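Local coordinates for NanU sialic acid binding protein (Bacteroides fragilis, PDB 4L7T) that binds sialic acid with high affinity as a SusD-family protein of the outer membrane, probably handing it to the partner transporter NanO, at residues Trp281-Arg284 / Phe285-Asn288; Pro291-Ala294 / Tyr295-Thr299; Tyr300-Lys303 / Glu304-Phe308. All blocks are in the same frame, centred on the assembly; numbering follows the deposited sequence.

In the fold
The three interactions follow one another along the chain, with none nested in or crossing another, and each joins neighbouring parts of one short continuous run. Interaction 1 turns the loop after strand 267-271 into helix 284-289 and packs against helix 51-58 and Tyr383. About 18 Å further on, centre to centre, interaction 2 opens helix 293-299 and runs along it, beside strand 356-363. Asn317 touches both regions, meeting Arg286 through its backbone and Gln293 through its side chain. Interaction 3 closes the tight hairpin-like loop 300-308, which lies along strand 344-350. It returns to the helix just left, where Met296 of interaction 2 packs on Phe308 of interaction 3.

Interaction 1: Trp281-Arg284 / Phe285-Asn288; sequences WDDR and FRQN
Asp283 and Arg286 both send CG away from their own backbone nitrogen, each with chi1 -164°, and a bend at chi3 of Arg286 then swings its guanidinium round to the carboxylate. The salt bridge is side-on: NE reaches OD1 of Asp283 at 2.9 Å, and NH2 of Arg286 reaches OD2 of Asp283 at 3.0 Å. Both bonds run nearly straight, and the two flat groups are almost coplanar. NH1 of Arg286 is used as well, on the carbonyl of Asn317.

On another side of the turn Phe285 is also extended from its nitrogen (chi1 177°), which carries its ring edge to the face of the six-membered ring of Trp281. The pair is T-shaped, with planes at 79° and centroids 5.5 Å apart. Closer in, CE3 of Trp281 touches CB of Phe285 at 3.5 Å. Large flat side chains suit this buried spot: Trp281 also stacks on Phe55, and Phe285 meets Tyr366.

The backbone links these two sides. Trp281, Asp282 and Asp283 form a left-handed turn, after which the chain reverses its sense into helix 284-289. The carbonyl O of Trp281 takes two bonds from Arg284 from opposite faces of its plane, from the backbone N at 2.9 Å and from NE at 2.7 Å. The carbonyl of Asp283 accepts the N-H of Gln287, while ND2 of Asn288 donates to O of Arg284 at 2.9 Å, in the carbonyl plane and on a lone pair.

Neighbouring acid and base are thus matched atom for atom, so Asp283 would be expected to stay ionised, and the two bonds would restrict rotation of the Arg286 guanidinium out of the carboxylate plane. The carbonyl of Arg284, in a short, weakly bonded helix, gains a side-chain partner in Asn288, while the aromatic pair fills the buried side.

Interaction 2: Pro291-Ala294 / Tyr295-Thr299; sequences PQQA and YMTST
Pro291 and Gln292, just ahead of helix 293-299, receive the side chains of Tyr295 and Met296 from its first turn, and here the packing is close. Tyr295 sets CG between its backbone N and carbonyl carbon (chi1 63°), which folds the ring back beside the start of the helix. CB of Gln292 lies over one ring face, 3.8 Å from the centroid and 30° off the normal, a CH-pi contact. The phenol oxygen OH of Tyr295 takes a weak bond from N of Gln292 at 3.2 Å, but its stronger partner is the carboxylate of Glu73. Met296, bent at both chi2 and chi3, crosses the proline ring at a slant: its CG lies 3.8 Å from CB of Pro291, and SD and CE also come up to that proline. Phe362 and Phe308 also touch this methionine, whose flexible apolar chain suits a buried place between a proline and two phenylalanines.

The opposite character appears at Ala294 and Ser298, which are exposed. Ala294 offers only a methyl, and Ser298 keeps to near neighbours: its OG is hydrogen-bonded to OG1 of Thr299 at 2.9 Å, either one donating, and stands 3.0 Å from O of Ala294. Between the two sides, Thr297 gives both N and OG1 to the carbonyl O of Gln293, each at 2.9 Å. The N-H comes almost along the C=O axis; the hydroxyl, in a bond familiar for threonine within helices, comes from above the carbonyl plane. NE2 of Gln293 reaches out to the carbonyl of Gly314.

With N of Met296 bonded 3.1 Å from O of Gln292, the first full turn is closed. This is the start of an alpha-helix, with Gln292 at the N-cap and proline before it.

Interaction 3: Tyr300-Lys303 / Glu304-Phe308; sequences YCNK and EGVSF
Glu304 gives its N-H to OD1 of Asn302 at 2.9 Å, making an Asx turn, and its bent chain brings OE1 near the asparagine amide. A water accepts from ND2 of Asn302 and reaches OE1 only weakly. Gly305 follows with positive phi, where a CB would jam against the preceding carbonyl; its N bonds O of Asn302 at 3.2 Å. Val306 is held twice by one residue: its N lies 3.0 Å from OD1 of Asn302, and its O accepts N of Asn302, also at 3.0 Å. OD1 thus serves two N-H groups from opposite faces of its plane; asparagine suits the turn's first position because its short amide reaches both, with chi1 of 66° placing it over the turn. Ser307 stands opposite Cys301 as a non-hydrogen-bonded pair, its CA 3.6 Å from O of Tyr300, and its OG turns to N of Lys309. Phe308 closes the loop with its N on O of Tyr300 at 3.2 Å. Its ring covers the backbone: one face lies over N of Asn302, and CB of Tyr300 meets its edge, 3.8 Å from CD2 of Phe308. A flat, apolar ring suits this buried end. The pattern is that of a type I turn, Asn302 to Gly305, with a G1 beta bulge, closing a short hairpin-like loop.

Interaction 1: Trp281-Arg284 / Phe285-Asn288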
loop_
_atom_site.group_PDB
_atom_site.type_symbol
_atom_site.label_atom_id
_atom_site.label_comp_id
_atom_site.label_asym_id
_atom_site.label_seq_id
_atom_site.Cartn_x
_atom_site.Cartn_y
_atom_site.Cartn_z
ATOM N N TRP A 281 -2.132 11.176 -3.170
ATOM C CA TRP A 281 -3.261 10.567 -3.862
ATOM C C TRP A 281 -4.004 11.545 -4.772
ATOM O O TRP A 281 -5.207 11.399 -4.967
ATOM C CB TRP A 281 -4.253 9.893 -2.875
ATOM C CG TRP A 281 -3.645 8.817 -1.974
ATOM C CD1 TRP A 281 -2.399 8.198 -2.111
ATOM C CD2 TRP A 281 -4.287 8.191 -0.847
ATOM N NE1 TRP A 281 -2.231 7.292 -1.082
ATOM C CE2 TRP A 281 -3.363 7.252 -0.306
ATOM C CE3 TRP A 281 -5.556 8.353 -0.228
ATOM C CZ2 TRP A 281 -3.665 6.480 0.850
ATOM C CZ3 TRP A 281 -5.858 7.598 0.914
ATOM C CH2 TRP A 281 -4.929 6.645 1.423
ATOM N N ASP A 282 -3.263 12.484 -5.372
ATOM C CA ASP A 282 -3.907 13.521 -6.258
ATOM C C ASP A 282 -5.120 14.183 -5.561
ATOM O O ASP A 282 -6.137 14.432 -6.226
ATOM C CB ASP A 282 -4.281 12.949 -7.619
ATOM C CG ASP A 282 -4.414 14.048 -8.709
ATOM O OD1 ASP A 282 -3.950 15.163 -8.446
ATOM O OD2 ASP A 282 -4.959 13.736 -9.798
ATOM N N ASP A 283 -4.944 14.567 -4.286
ATOM C CA ASP A 283 -5.873 15.225 -3.385
ATOM C C ASP A 283 -6.958 14.278 -2.857
ATOM O O ASP A 283 -7.773 14.704 -2.041
ATOM C CB ASP A 283 -6.546 16.444 -4.100
ATOM C CG ASP A 283 -7.187 17.373 -3.191
ATOM O OD1 ASP A 283 -6.572 17.720 -2.197
ATOM O OD2 ASP A 283 -8.337 17.836 -3.539
ATOM N N ARG A 284 -6.884 13.001 -3.200
ATOM C CA ARG A 284 -7.921 12.089 -2.669
ATOM C C ARG A 284 -7.688 11.534 -1.266
ATOM O O ARG A 284 -8.587 10.964 -0.646
ATOM C CB ARG A 284 -8.165 11.051 -3.691
ATOM C CG ARG A 284 -8.827 11.723 -4.869
ATOM C CD ARG A 284 -8.704 11.003 -6.119
ATOM N NE ARG A 284 -7.318 10.674 -6.522
ATOM C CZ ARG A 284 -7.045 10.024 -7.663
ATOM N NH1 ARG A 284 -8.061 9.679 -8.472
ATOM N NH2 ARG A 284 -5.796 9.728 -8.019
ATOM N N PHE A 285 -6.497 11.712 -0.692
ATOM C CA PHE A 285 -6.437 11.511 0.700
ATOM C C PHE A 285 -7.272 12.591 1.464
ATOM O O PHE A 285 -8.108 12.280 2.386
ATOM C CB PHE A 285 -4.931 11.508 1.192
ATOM C CG PHE A 285 -4.823 11.363 2.732
ATOM C CD1 PHE A 285 -5.018 10.134 3.387
ATOM C CD2 PHE A 285 -4.538 12.476 3.560
ATOM C CE1 PHE A 285 -4.916 10.026 4.801
ATOM C CE2 PHE A 285 -4.472 12.384 4.965
ATOM C CZ PHE A 285 -4.628 11.138 5.599
ATOM N N ARG A 286 -7.009 13.875 1.150
ATOM C CA ARG A 286 -7.781 14.916 1.772
ATOM C C ARG A 286 -9.300 14.739 1.582
ATOM O O ARG A 286 -10.046 14.904 2.534
ATOM C CB ARG A 286 -7.375 16.277 1.158
ATOM C CG ARG A 286 -7.856 17.464 2.009
ATOM C CD ARG A 286 -7.647 18.891 1.320
ATOM N NE ARG A 286 -8.168 18.906 -0.029
ATOM C CZ ARG A 286 -9.422 19.332 -0.276
ATOM N NH1 ARG A 286 -10.147 19.731 0.716
ATOM N NH2 ARG A 286 -9.930 19.304 -1.500
ATOM N N GLN A 287 -9.678 14.375 0.358
ATOM C CA GLN A 287 -11.121 14.285 -0.044
ATOM C C GLN A 287 -11.816 13.038 0.578
ATOM O O GLN A 287 -13.041 12.983 0.507
ATOM C CB GLN A 287 -11.202 14.166 -1.540
ATOM C CG GLN A 287 -10.981 15.459 -2.333
ATOM C CD GLN A 287 -11.029 15.188 -3.833
ATOM O OE1 GLN A 287 -10.328 15.822 -4.603
ATOM N NE2 GLN A 287 -11.845 14.223 -4.248
ATOM N N ASN A 288 -11.096 12.077 1.208
ATOM C CA ASN A 288 -11.754 10.847 1.772
ATOM C C ASN A 288 -11.533 10.566 3.245
ATOM O O ASN A 288 -12.295 9.834 3.908
ATOM C CB ASN A 288 -11.328 9.612 0.990
ATOM C CG ASN A 288 -11.940 9.581 -0.400
ATOM O OD1 ASN A 288 -13.134 9.279 -0.562
ATOM N ND2 ASN A 288 -11.144 9.916 -1.419
#

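Interaction 2: Pro291-Ala294 / Tyr295-Thr299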
loop_
_atom_site.group_PDB
_atom_site.type_symbol
_atom_site.label_atom_id
_atom_site.label_comp_id
_atom_site.label_asym_id
_atom_site.label_seq_id
_atom_site.Cartn_x
_atom_site.Cartn_y
_atom_site.Cartn_z
ATOM N N PRO A 291 -10.950 15.050 8.146
ATOM C CA PRO A 291 -12.202 15.732 8.547
ATOM C C PRO A 291 -12.329 17.203 8.048
ATOM O O PRO A 291 -11.362 17.863 7.659
ATOM C CB PRO A 291 -12.202 15.637 10.057
ATOM C CG PRO A 291 -10.706 15.593 10.425
ATOM C CD PRO A 291 -10.036 14.836 9.305
ATOM N N GLN A 292 -13.575 17.683 8.086
ATOM C CA GLN A 292 -13.919 18.981 7.527
ATOM C C GLN A 292 -13.673 20.104 8.535
ATOM O O GLN A 292 -14.042 19.968 9.709
ATOM C CB GLN A 292 -15.436 18.913 7.130
ATOM C CG GLN A 292 -15.847 20.193 6.343
ATOM C CD GLN A 292 -17.330 20.413 6.359
ATOM O OE1 GLN A 292 -17.957 20.512 5.284
ATOM N NE2 GLN A 292 -17.867 20.664 7.540
ATOM N N GLN A 293 -13.058 21.207 8.101
ATOM C CA GLN A 293 -12.736 22.269 9.070
ATOM C C GLN A 293 -14.000 22.850 9.666
ATOM O O GLN A 293 -14.086 23.055 10.882
ATOM C CB GLN A 293 -11.868 23.339 8.376
ATOM C CG GLN A 293 -11.417 24.507 9.282
ATOM C CD GLN A 293 -10.625 25.492 8.480
ATOM O OE1 GLN A 293 -11.176 26.185 7.627
ATOM N NE2 GLN A 293 -9.298 25.522 8.699
ATOM N N ALA A 294 -15.022 23.089 8.829
ATOM C CA ALA A 294 -16.285 23.644 9.383
ATOM C C ALA A 294 -16.862 22.889 10.611
ATOM O O ALA A 294 -17.031 23.490 11.690
ATOM C CB ALA A 294 -17.338 23.807 8.267
ATOM N N TYR A 295 -17.132 21.561 10.512
ATOM C CA TYR A 295 -17.694 20.888 11.719
ATOM C C TYR A 295 -16.690 20.595 12.799
ATOM O O TYR A 295 -17.049 20.450 13.991
ATOM C CB TYR A 295 -18.613 19.648 11.422
ATOM C CG TYR A 295 -17.877 18.483 10.733
ATOM C CD1 TYR A 295 -16.823 17.825 11.379
ATOM C CD2 TYR A 295 -18.244 18.071 9.463
ATOM C CE1 TYR A 295 -16.119 16.748 10.733
ATOM C CE2 TYR A 295 -17.579 17.016 8.833
ATOM C CZ TYR A 295 -16.469 16.418 9.476
ATOM O OH TYR A 295 -15.797 15.454 8.790
ATOM N N MET A 296 -15.406 20.513 12.453
ATOM C CA MET A 296 -14.403 20.260 13.494
ATOM C C MET A 296 -14.376 21.511 14.386
ATOM O O MET A 296 -14.473 21.416 15.608
ATOM C CB MET A 296 -13.004 20.038 12.899
ATOM C CG MET A 296 -12.856 18.625 12.240
ATOM S SD MET A 296 -12.911 17.245 13.497
ATOM C CE MET A 296 -11.166 17.269 14.008
ATOM N N THR A 297 -14.271 22.671 13.739
ATOM C CA THR A 297 -14.121 23.899 14.581
ATOM C C THR A 297 -15.422 24.284 15.305
ATOM O O THR A 297 -15.377 24.791 16.454
ATOM C CB THR A 297 -13.449 25.026 13.797
ATOM O OG1 THR A 297 -14.222 25.323 12.640
ATOM C CG2 THR A 297 -12.109 24.552 13.303
ATOM N N SER A 298 -16.577 23.947 14.721
ATOM C CA SER A 298 -17.889 24.365 15.302
ATOM C C SER A 298 -18.412 23.404 16.376
ATOM O O SER A 298 -19.057 23.801 17.336
ATOM C CB SER A 298 -18.925 24.542 14.166
ATOM O OG SER A 298 -19.311 23.270 13.632
ATOM N N THR A 299 -18.074 22.135 16.280
ATOM C CA THR A 299 -18.822 21.172 17.077
ATOM C C THR A 299 -18.020 20.276 17.973
ATOM O O THR A 299 -18.515 19.852 19.039
ATOM C CB THR A 299 -19.639 20.280 16.103
ATOM O OG1 THR A 299 -20.386 21.124 15.205
ATOM C CG2 THR A 299 -20.564 19.347 16.860
#

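Interaction 3: Tyr300-Lys303 / Glu304-Phe308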
loop_
_atom_site.group_PDB
_atom_site.type_symbol
_atom_site.label_atom_id
_atom_site.label_comp_id
_atom_site.label_asym_id
_atom_site.label_seq_id
_atom_site.Cartn_x
_atom_site.Cartn_y
_atom_site.Cartn_z
ATOM N N TYR A 300 -16.795 19.909 17.529
ATOM C CA TYR A 300 -16.043 18.835 18.207
ATOM C C TYR A 300 -14.852 19.306 19.097
ATOM O O TYR A 300 -14.377 20.447 18.992
ATOM C CB TYR A 300 -15.594 17.783 17.152
ATOM C CG TYR A 300 -16.824 17.104 16.501
ATOM C CD1 TYR A 300 -17.610 16.246 17.221
ATOM C CD2 TYR A 300 -17.177 17.411 15.170
ATOM C CE1 TYR A 300 -18.811 15.671 16.655
ATOM C CE2 TYR A 300 -18.329 16.860 14.579
ATOM C CZ TYR A 300 -19.126 16.010 15.336
ATOM O OH TYR A 300 -20.244 15.446 14.744
ATOM N N CYS A 301 -14.379 18.428 19.971
ATOM C CA CYS A 301 -13.286 18.851 20.858
ATOM C C CYS A 301 -12.348 17.659 21.115
ATOM O O CYS A 301 -12.670 16.518 20.745
ATOM C CB CYS A 301 -13.889 19.373 22.169
ATOM S SG CYS A 301 -14.796 18.061 23.119
ATOM N N ASN A 302 -11.196 17.909 21.732
ATOM C CA ASN A 302 -10.327 16.804 22.133
ATOM C C ASN A 302 -10.785 16.186 23.438
ATOM O O ASN A 302 -11.829 16.539 23.936
ATOM C CB ASN A 302 -8.845 17.222 22.210
ATOM C CG ASN A 302 -8.536 18.253 23.337
ATOM O OD1 ASN A 302 -9.347 18.488 24.237
ATOM N ND2 ASN A 302 -7.324 18.819 23.297
ATOM N N LYS A 303 -9.992 15.268 23.983
ATOM C CA LYS A 303 -10.452 14.551 25.186
ATOM C C LYS A 303 -10.576 15.457 26.433
ATOM O O LYS A 303 -11.305 15.110 27.357
ATOM C CB LYS A 303 -9.552 13.387 25.504
ATOM C CG LYS A 303 -10.083 12.553 26.655
ATOM C CD LYS A 303 -9.371 11.178 26.820
ATOM C CE LYS A 303 -10.197 10.254 27.758
ATOM N NZ LYS A 303 -9.358 9.359 28.647
ATOM N N GLU A 304 -9.881 16.591 26.414
ATOM C CA GLU A 304 -9.817 17.530 27.553
ATOM C C GLU A 304 -10.938 18.601 27.446
ATOM O O GLU A 304 -11.075 19.501 28.296
ATOM C CB GLU A 304 -8.429 18.201 27.576
ATOM C CG GLU A 304 -7.156 17.334 27.956
ATOM C CD GLU A 304 -6.810 16.213 26.969
ATOM O OE1 GLU A 304 -6.701 16.480 25.736
ATOM O OE2 GLU A 304 -6.632 15.055 27.446
ATOM N N GLY A 305 -11.740 18.520 26.389
ATOM C CA GLY A 305 -12.856 19.447 26.235
ATOM C C GLY A 305 -12.502 20.703 25.467
ATOM O O GLY A 305 -13.314 21.623 25.423
ATOM N N VAL A 306 -11.305 20.739 24.850
ATOM C CA VAL A 306 -10.826 21.910 24.139
ATOM C C VAL A 306 -11.302 21.858 22.666
ATOM O O VAL A 306 -11.058 20.865 21.970
ATOM C CB VAL A 306 -9.285 21.965 24.167
ATOM C CG1 VAL A 306 -8.797 23.243 23.489
ATOM C CG2 VAL A 306 -8.762 21.759 25.621
ATOM N N SER A 307 -12.028 22.891 22.238
ATOM C CA SER A 307 -12.541 22.901 20.872
ATOM C C SER A 307 -11.398 22.796 19.860
ATOM O O SER A 307 -10.329 23.360 20.065
ATOM C CB SER A 307 -13.348 24.159 20.631
ATOM O OG SER A 307 -13.437 24.476 19.239
ATOM N N PHE A 308 -11.604 22.052 18.773
ATOM C CA PHE A 308 -10.559 22.013 17.735
ATOM C C PHE A 308 -10.316 23.379 17.058
ATOM O O PHE A 308 -9.352 23.536 16.312
ATOM C CB PHE A 308 -10.853 20.903 16.674
ATOM C CG PHE A 308 -10.735 19.499 17.226
ATOM C CD1 PHE A 308 -9.503 18.999 17.654
ATOM C CD2 PHE A 308 -11.858 18.672 17.296
ATOM C CE1 PHE A 308 -9.392 17.713 18.170
ATOM C CE2 PHE A 308 -11.766 17.383 17.796
ATOM C CZ PHE A 308 -10.536 16.878 18.230
HETATM O O HOH W 1 -15.647 22.910 18.487
HETATM O O HOH W 2 -5.735 19.693 25.667
#